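Local coordinates for glycolipid-binding domain-containing protein (Pseudomonas aeruginosa, PDB 2H1T) that is of unknown function but, as a member of a putative glycolipid-binding family with a new fold, may take part in glycolipid metabolism, at residues Asp28-Ser33 with Asp49-Trp54; Leu60-Phe65 with Lys75-Ala80; Phe110-Pro115 with Gly176-Tyr181. One frame throughout, in Å; residues are numbered along the deposited sequence. Where two conformers were deposited one is given.

Contact 1: Asp28-Ser33 with Asp49-Trp54; sequences DDQAES and DYRLRW. With EDO (1,2-ethanediol), chain D.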
# COMPACT_ATOMS: atom_id res chain seq x y z
N ASP A 28 16.94 -9.16 18.97
CA ASP A 28 17.72 -10.37 19.05
C ASP A 28 16.91 -11.62 18.74
O ASP A 28 17.40 -12.52 18.05
CB ASP A 28 18.37 -10.51 20.45
CG ASP A 28 19.51 -9.51 20.69
OD1 ASP A 28 20.22 -9.15 19.72
OD2 ASP A 28 19.68 -9.09 21.87
N ASP A 29 15.69 -11.67 19.27
CA ASP A 29 14.87 -12.88 19.20
C ASP A 29 13.53 -12.69 18.48
O ASP A 29 12.69 -13.57 18.51
CB ASP A 29 14.66 -13.41 20.62
CG ASP A 29 15.88 -14.16 21.15
OD1 ASP A 29 16.88 -14.33 20.41
OD2 ASP A 29 15.83 -14.61 22.31
N GLN A 30 13.33 -11.52 17.89
CA GLN A 30 12.10 -11.22 17.18
C GLN A 30 12.23 -10.07 16.17
O GLN A 30 13.18 -9.30 16.19
CB GLN A 30 10.94 -10.98 18.16
CG GLN A 30 11.05 -9.74 18.97
CD GLN A 30 9.86 -9.60 19.90
OE1 GLN A 30 9.78 -10.28 20.92
NE2 GLN A 30 8.92 -8.75 19.53
N ALA A 31 11.31 -10.05 15.22
CA ALA A 31 11.24 -8.98 14.23
C ALA A 31 9.81 -8.58 14.07
O ALA A 31 8.88 -9.38 14.27
CB ALA A 31 11.82 -9.39 12.87
N GLU A 32 9.64 -7.33 13.68
CA GLU A 32 8.36 -6.81 13.34
C GLU A 32 8.51 -6.01 12.07
O GLU A 32 9.48 -5.24 11.93
CB GLU A 32 7.88 -5.93 14.48
CG GLU A 32 6.38 -5.71 14.42
CD GLU A 32 5.91 -4.56 15.28
OE1 GLU A 32 6.52 -3.46 15.17
OE2 GLU A 32 4.92 -4.74 16.05
N SER A 33 7.57 -6.22 11.17
CA SER A 33 7.67 -5.71 9.83
C SER A 33 6.33 -5.24 9.26
O SER A 33 5.27 -5.75 9.62
CB SER A 33 8.27 -6.81 8.94
OG SER A 33 8.43 -6.36 7.63
N ASP A 49 1.34 -6.73 7.93
CA ASP A 49 2.09 -6.46 9.16
C ASP A 49 2.36 -7.82 9.77
O ASP A 49 1.47 -8.64 9.84
CB ASP A 49 1.27 -5.62 10.15
CG ASP A 49 0.96 -4.22 9.63
OD1 ASP A 49 1.82 -3.61 9.00
OD2 ASP A 49 -0.18 -3.74 9.85
N TYR A 50 3.59 -8.10 10.16
CA TYR A 50 3.85 -9.37 10.78
C TYR A 50 4.91 -9.30 11.85
O TYR A 50 5.74 -8.39 11.86
CB TYR A 50 4.19 -10.42 9.72
CG TYR A 50 5.58 -10.31 9.07
CD1 TYR A 50 6.73 -10.86 9.67
CD2 TYR A 50 5.73 -9.78 7.78
CE1 TYR A 50 7.98 -10.76 9.04
CE2 TYR A 50 6.98 -9.74 7.14
CZ TYR A 50 8.08 -10.24 7.77
OH TYR A 50 9.31 -10.19 7.12
N ARG A 51 4.86 -10.27 12.74
CA ARG A 51 5.88 -10.38 13.77
C ARG A 51 6.30 -11.83 13.88
O ARG A 51 5.43 -12.71 13.95
CB ARG A 51 5.35 -9.84 15.11
CG ARG A 51 6.32 -10.07 16.31
CD ARG A 51 5.77 -9.55 17.65
NE ARG A 51 4.48 -10.13 18.04
CZ ARG A 51 4.31 -11.29 18.69
NH1 ARG A 51 5.35 -12.06 19.04
NH2 ARG A 51 3.07 -11.68 18.99
N LEU A 52 7.61 -12.07 13.87
CA LEU A 52 8.17 -13.39 14.09
C LEU A 52 9.01 -13.40 15.35
O LEU A 52 9.65 -12.41 15.70
CB LEU A 52 9.04 -13.84 12.90
CG LEU A 52 8.38 -13.74 11.51
CD1 LEU A 52 9.39 -14.14 10.42
CD2 LEU A 52 7.08 -14.56 11.48
N ARG A 53 8.97 -14.54 16.04
CA ARG A 53 9.76 -14.73 17.24
C ARG A 53 10.40 -16.11 17.14
O ARG A 53 9.74 -17.08 16.76
CB ARG A 53 8.91 -14.58 18.50
CG ARG A 53 9.65 -14.85 19.81
CD ARG A 53 8.77 -14.63 21.07
NE ARG A 53 7.64 -15.55 21.11
CZ ARG A 53 7.71 -16.83 21.49
NH1 ARG A 53 8.86 -17.36 21.87
NH2 ARG A 53 6.62 -17.58 21.48
N TRP A 54 11.68 -16.19 17.49
CA TRP A 54 12.43 -17.46 17.36
C TRP A 54 13.23 -17.72 18.61
O TRP A 54 13.29 -16.84 19.47
CB TRP A 54 13.36 -17.41 16.15
CG TRP A 54 14.22 -16.21 16.08
CD1 TRP A 54 15.49 -16.10 16.56
CD2 TRP A 54 13.88 -14.94 15.50
NE1 TRP A 54 15.97 -14.84 16.31
CE2 TRP A 54 15.02 -14.12 15.64
CE3 TRP A 54 12.77 -14.44 14.80
CZ2 TRP A 54 15.06 -12.81 15.16
CZ3 TRP A 54 12.82 -13.14 14.29
CH2 TRP A 54 13.95 -12.32 14.51
C1 EDO D . 1.19 -7.29 13.61
O1 EDO D . 1.11 -8.67 13.25
C2 EDO D . 2.32 -7.06 14.60
O2 EDO D . 3.00 -5.80 14.37

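Contact 2: Leu60-Phe65 with Lys75-Ala80; sequences LREAVF and KLHLLA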
# COMPACT_ATOMS: atom_id res chain seq x y z
N LEU A 60 11.97 -20.91 14.55
CA LEU A 60 10.76 -20.17 14.72
C LEU A 60 9.88 -20.75 15.83
O LEU A 60 9.65 -21.97 15.86
CB LEU A 60 9.94 -20.14 13.42
CG LEU A 60 8.82 -19.10 13.48
CD1 LEU A 60 9.32 -17.69 13.26
CD2 LEU A 60 7.82 -19.43 12.48
N ARG A 61 9.41 -19.90 16.74
CA ARG A 61 8.47 -20.30 17.82
C ARG A 61 7.09 -19.67 17.65
O ARG A 61 6.08 -20.31 18.01
CB ARG A 61 9.06 -20.00 19.22
CG ARG A 61 10.43 -20.70 19.50
CD ARG A 61 10.36 -22.28 19.28
NE ARG A 61 9.20 -22.80 20.02
CZ ARG A 61 9.18 -23.11 21.33
NH1 ARG A 61 10.25 -23.00 22.08
NH2 ARG A 61 8.04 -23.51 21.89
N GLU A 62 7.02 -18.43 17.16
CA GLU A 62 5.72 -17.78 16.93
C GLU A 62 5.72 -16.89 15.69
O GLU A 62 6.72 -16.22 15.37
CB GLU A 62 5.31 -17.00 18.18
CG GLU A 62 3.87 -16.55 18.25
CD GLU A 62 3.50 -16.01 19.64
OE1 GLU A 62 4.43 -15.71 20.46
OE2 GLU A 62 2.27 -15.93 19.93
N ALA A 63 4.58 -16.87 15.01
CA ALA A 63 4.39 -15.94 13.91
C ALA A 63 2.96 -15.36 13.98
O ALA A 63 2.02 -16.10 14.16
CB ALA A 63 4.63 -16.66 12.59
N VAL A 64 2.85 -14.05 13.83
CA VAL A 64 1.57 -13.33 13.78
C VAL A 64 1.52 -12.44 12.54
O VAL A 64 2.47 -11.71 12.27
CB VAL A 64 1.39 -12.45 15.05
CG1 VAL A 64 0.04 -11.81 15.06
CG2 VAL A 64 1.59 -13.27 16.29
N PHE A 65 0.43 -12.54 11.79
CA PHE A 65 0.19 -11.84 10.54
C PHE A 65 -1.13 -11.08 10.57
O PHE A 65 -2.13 -11.59 11.08
CB PHE A 65 0.06 -12.85 9.41
CG PHE A 65 1.29 -13.67 9.18
CD1 PHE A 65 2.31 -13.20 8.35
CD2 PHE A 65 1.42 -14.94 9.76
CE1 PHE A 65 3.47 -13.97 8.16
CE2 PHE A 65 2.56 -15.69 9.57
CZ PHE A 65 3.58 -15.22 8.77
N LYS A 75 -6.26 -12.34 9.46
CA LYS A 75 -5.23 -12.59 10.44
C LYS A 75 -4.79 -14.08 10.38
O LYS A 75 -5.56 -14.97 9.98
CB LYS A 75 -5.75 -12.21 11.84
CG LYS A 75 -6.10 -10.74 12.00
CD LYS A 75 -6.72 -10.45 13.37
CE LYS A 75 -7.34 -9.04 13.35
NZ LYS A 75 -8.22 -8.72 14.52
N LEU A 76 -3.56 -14.32 10.82
CA LEU A 76 -3.02 -15.67 11.03
C LEU A 76 -2.07 -15.66 12.22
O LEU A 76 -1.18 -14.81 12.33
CB LEU A 76 -2.31 -16.15 9.76
CG LEU A 76 -1.60 -17.52 9.78
CD1 LEU A 76 -2.64 -18.68 9.98
CD2 LEU A 76 -0.80 -17.73 8.50
N HIS A 77 -2.27 -16.62 13.13
CA HIS A 77 -1.43 -16.81 14.30
C HIS A 77 -0.94 -18.27 14.36
O HIS A 77 -1.74 -19.19 14.52
CB HIS A 77 -2.22 -16.52 15.58
CG HIS A 77 -1.37 -16.44 16.81
ND1 HIS A 77 -1.92 -16.34 18.07
CD2 HIS A 77 -0.03 -16.43 16.98
CE1 HIS A 77 -0.94 -16.29 18.97
NE2 HIS A 77 0.22 -16.32 18.33
N LEU A 78 0.36 -18.46 14.24
CA LEU A 78 0.98 -19.79 14.26
C LEU A 78 1.95 -19.91 15.42
O LEU A 78 2.66 -18.94 15.77
CB LEU A 78 1.73 -20.04 12.93
CG LEU A 78 0.89 -20.10 11.66
CD1 LEU A 78 1.78 -20.14 10.46
CD2 LEU A 78 -0.07 -21.33 11.69
N LEU A 79 1.90 -21.07 16.06
CA LEU A 79 2.87 -21.44 17.08
C LEU A 79 3.62 -22.68 16.59
O LEU A 79 3.04 -23.56 15.98
CB LEU A 79 2.21 -21.69 18.45
CG LEU A 79 1.81 -20.48 19.33
CD1 LEU A 79 0.95 -20.90 20.53
CD2 LEU A 79 3.00 -19.67 19.87
N ALA A 80 4.92 -22.72 16.83
CA ALA A 80 5.76 -23.88 16.48
C ALA A 80 6.61 -24.25 17.69
O ALA A 80 7.09 -23.38 18.40
CB ALA A 80 6.67 -23.57 15.29
O HOH W 1 5.71 -21.89 20.38

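Contact 3: Phe110-Pro115 with Gly176-Tyr181; sequences FTNTFP and GLVIDY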
# COMPACT_ATOMS: atom_id res chain seq x y z
N PHE A 110 13.57 -11.27 3.96
CA PHE A 110 13.93 -11.48 5.39
C PHE A 110 14.06 -12.94 5.73
O PHE A 110 15.05 -13.36 6.37
CB PHE A 110 12.95 -10.84 6.36
CG PHE A 110 13.27 -11.13 7.81
CD1 PHE A 110 14.56 -10.90 8.33
CD2 PHE A 110 12.32 -11.59 8.65
CE1 PHE A 110 14.88 -11.17 9.65
CE2 PHE A 110 12.63 -11.86 9.99
CZ PHE A 110 13.90 -11.65 10.48
N THR A 111 13.08 -13.74 5.30
CA THR A 111 12.98 -15.09 5.81
C THR A 111 14.10 -16.05 5.37
O THR A 111 14.31 -17.07 6.00
CB THR A 111 11.58 -15.70 5.54
OG1 THR A 111 11.27 -15.67 4.13
CG2 THR A 111 10.53 -14.93 6.34
N ASN A 112 14.87 -15.66 4.36
CA ASN A 112 16.05 -16.43 3.95
C ASN A 112 17.11 -16.48 5.07
O ASN A 112 17.96 -17.35 5.10
CB ASN A 112 16.65 -15.81 2.70
CG ASN A 112 15.75 -15.93 1.48
OD1 ASN A 112 15.01 -15.00 1.14
ND2 ASN A 112 15.75 -17.08 0.88
N THR A 113 17.03 -15.53 6.00
CA THR A 113 17.95 -15.48 7.13
C THR A 113 17.80 -16.67 8.06
O THR A 113 18.79 -17.15 8.60
CB THR A 113 17.77 -14.16 7.87
OG1 THR A 113 18.13 -13.11 6.98
CG2 THR A 113 18.66 -14.06 9.11
N PHE A 114 16.61 -17.23 8.15
CA PHE A 114 16.37 -18.32 9.12
C PHE A 114 17.20 -19.55 8.83
O PHE A 114 17.95 -19.96 9.73
CB PHE A 114 14.88 -18.61 9.27
CG PHE A 114 14.15 -17.49 9.98
CD1 PHE A 114 14.31 -17.30 11.36
CD2 PHE A 114 13.40 -16.57 9.28
CE1 PHE A 114 13.68 -16.26 12.03
CE2 PHE A 114 12.78 -15.50 9.95
CZ PHE A 114 12.94 -15.33 11.31
N PRO A 115 17.08 -20.15 7.62
CA PRO A 115 17.92 -21.32 7.38
C PRO A 115 19.41 -21.01 7.48
O PRO A 115 20.17 -21.83 8.01
CB PRO A 115 17.52 -21.79 5.98
CG PRO A 115 16.14 -21.23 5.78
CD PRO A 115 16.16 -19.91 6.50
N GLY A 176 23.62 -12.48 8.17
CA GLY A 176 22.80 -13.37 7.37
C GLY A 176 21.59 -12.68 6.79
O GLY A 176 20.72 -13.32 6.23
N LEU A 177 21.55 -11.35 6.91
CA LEU A 177 20.51 -10.57 6.28
C LEU A 177 20.83 -10.34 4.80
O LEU A 177 21.93 -9.95 4.44
CB LEU A 177 20.25 -9.24 7.00
CG LEU A 177 19.61 -9.19 8.38
CD1 LEU A 177 18.14 -9.71 8.34
CD2 LEU A 177 20.41 -9.87 9.46
N VAL A 178 19.83 -10.55 3.97
CA VAL A 178 19.95 -10.38 2.55
C VAL A 178 20.27 -8.92 2.18
O VAL A 178 19.56 -7.96 2.60
CB VAL A 178 18.67 -10.88 1.80
CG1 VAL A 178 18.71 -10.50 0.35
CG2 VAL A 178 18.47 -12.37 1.94
N ILE A 179 21.34 -8.75 1.42
CA ILE A 179 21.65 -7.50 0.73
C ILE A 179 20.95 -7.48 -0.64
O ILE A 179 20.12 -6.59 -0.93
CB ILE A 179 23.21 -7.30 0.58
CG1 ILE A 179 23.87 -7.32 1.96
CG2 ILE A 179 23.58 -5.92 -0.09
CD1 ILE A 179 25.41 -7.23 1.92
N ASP A 180 21.32 -8.44 -1.48
CA ASP A 180 20.76 -8.60 -2.83
C ASP A 180 20.19 -9.97 -3.00
O ASP A 180 20.83 -10.96 -2.74
CB ASP A 180 21.79 -8.38 -3.92
CG ASP A 180 22.28 -6.97 -3.98
OD1 ASP A 180 21.46 -6.03 -3.79
OD2 ASP A 180 23.49 -6.78 -4.25
N TYR A 181 18.95 -9.99 -3.41
CA TYR A 181 18.25 -11.19 -3.90
C TYR A 181 18.12 -10.87 -5.39
O TYR A 181 17.18 -10.21 -5.82
CB TYR A 181 16.91 -11.35 -3.22
CG TYR A 181 16.38 -12.76 -3.36
CD1 TYR A 181 16.36 -13.39 -4.60
CD2 TYR A 181 15.89 -13.45 -2.25
CE1 TYR A 181 15.86 -14.68 -4.74
CE2 TYR A 181 15.37 -14.75 -2.38
CZ TYR A 181 15.38 -15.36 -3.62
OH TYR A 181 14.90 -16.64 -3.79
O HOH W 2 17.28 -11.46 4.96

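Contact 1: Asp28-Ser33 with Asp49-Trp54
Trp54 lies with one face of its indole against the backbone where Asp29 passes into Gln30, at the end away from the turn of an antiparallel beta hairpin built from strands 30-38 and 45-54. Asp29 C sits 3.5 Å above the ring plane, over its centre, and Asp29 CA makes a CH-pi contact with the five-membered ring. A chi1 of 51°, which sets CG between backbone N and carbonyl carbon, folds the indole back over the neighbouring strand; its NE1 adds a weak, bent bond to Asp28 O. Ala31 CB meets the same ring in plane, at the CH2 edge, 4.0 Å away. Tyr50 turns a ring face to Ser33, whose CB stands 3.8 Å from the ring centroid. Between the strands, Ala31-Leu52 and Ser33-Tyr50 are hydrogen-bonded pairs, whereas Gln30-Arg53 and Glu32-Arg51 are non-hydrogen-bonded and carry their polar chains on the opposite side of the sheet. There Glu32 OE2 accepts a 2.8 Å hydrogen bond from O2 of an ethanediol, probably from the crystallisation liquor, while Arg25 forms a salt bridge with OE1. Second-shell Glu22 fixes Ser33 and Tyr50 beside each other, its OE2 accepting hydrogen bonds from both Ser33 OG and Tyr50 OH.

Contact 2: Leu60-Phe65 with Lys75-Ala80
Ala80 O is gripped from two directions, by Arg61 and by a water. Arg61 NE donates to it at 2.7 Å with an N-H...O angle of 167°, and the oxygen lies at the edge of the guanidinium, in its plane. The arginine reaches this point because its chain bends at both chi2 and chi3, curling the end back across the neighbouring strand. Water 1 donates to the same oxygen at 2.8 Å and weakly accepts from Arg61 NH2, so that carbonyl, water and guanidinium close a small ring of polar contacts. Beside it, Ala80 N donates to Arg61 O.

The two segments form an antiparallel beta hairpin of strands 60-69 and 72-80, with Ala63-Leu78 and Phe65-Leu76 as its hydrogen-bonded pairs. On its other flank, Arg61 and Glu62 together face Arg53 in a classic beta bulge. The non-hydrogen-bonded pairs Glu62-Leu79 and Val64-His77 put their side chains on one side of the sheet. Here His77 NE2 donates to the anti lone pair of Glu62 OE2 at 2.6 Å; the carboxylate and imidazole planes are nearly coplanar, 17° apart. Glu62 OE1 forms a salt bridge with Arg53, so the carboxylate is held through both oxygens, which probably limits its rotation and, with two basic partners, would stabilise its negative charge. Val64 CG2 reaches His77 CD2 at 3.6 Å, and Leu79 CD2 runs alongside Glu62 CG. On the opposite side, Phe65 and Leu76 run alongside each other in the same direction, with their CD2 atoms 3.8 Å apart.

Contact 3: Phe110-Pro115 with Gly176-Tyr181
Gly176 O receives a 2.7 Å hydrogen bond from Thr113 OG1, tying the turn that leads into strand 178-181 of the mixed beta-sheet to Thr113 of helix 113-119. The hydroxyl approaches from above the carbonyl plane. Gly176 itself adopts a backbone with a positive phi, which brings its carbonyl oxygen to Thr113.

Leu177 follows, its backbone N bound to Asp173. Leu177 CD1 comes to the edge of the Phe110 ring, in the ring plane and 3.8 Å from Phe110 CD1, while also lying near Thr113 OG1. Tyr8 and Trp10 of the second subunit pack on Leu177 and Phe110 respectively, placing this apolar pair beside the dimer interface.

At Val178 the backbone N donates to water 2 at 2.9 Å, and the water in turn donates to Thr113 OG1 at 2.7 Å. With OG1 beside its own backbone N and anti to the carbonyl carbon (chi1 -64°), the threonine hydroxyl serves both partners, donating a hydrogen bond to Gly176 O and accepting one from the water. Val178 CG2 touches Asn112 CB, and Val178 O accepts from Trp10 NE1 of the second subunit as well as from Arg187. Last comes Tyr181, set roughly perpendicular to the Asn112 side chain: its ring edge at CE2 meets the Asn112 amide group, whose plane is turned 64° from that of the ring.

In the fold
Contacts 1, 2 and 3 follow one another along the chain. The first two are successive hairpins of one antiparallel sheet, their centres about 10 Å apart, joined through neighbouring strands 45-54 and 60-69: Leu52 packs on Ala63, and a probable hydrogen bond links Arg51 N to Val64 O. Contact 3 lies about 14 Å from contact 1 and about 19 Å from contact 2, between centres, and brings helix 113-119 to the second, mixed sheet. Phe110 and Phe114 carry it back to contact 1, packing on Tyr50, Leu52 and Trp54, whereas contact 2 stays about 5 Å away at the nearest atoms. The segment 110-115 thus bridges the two sheets in the beta-rich fold of this putative glycolipid-binding family.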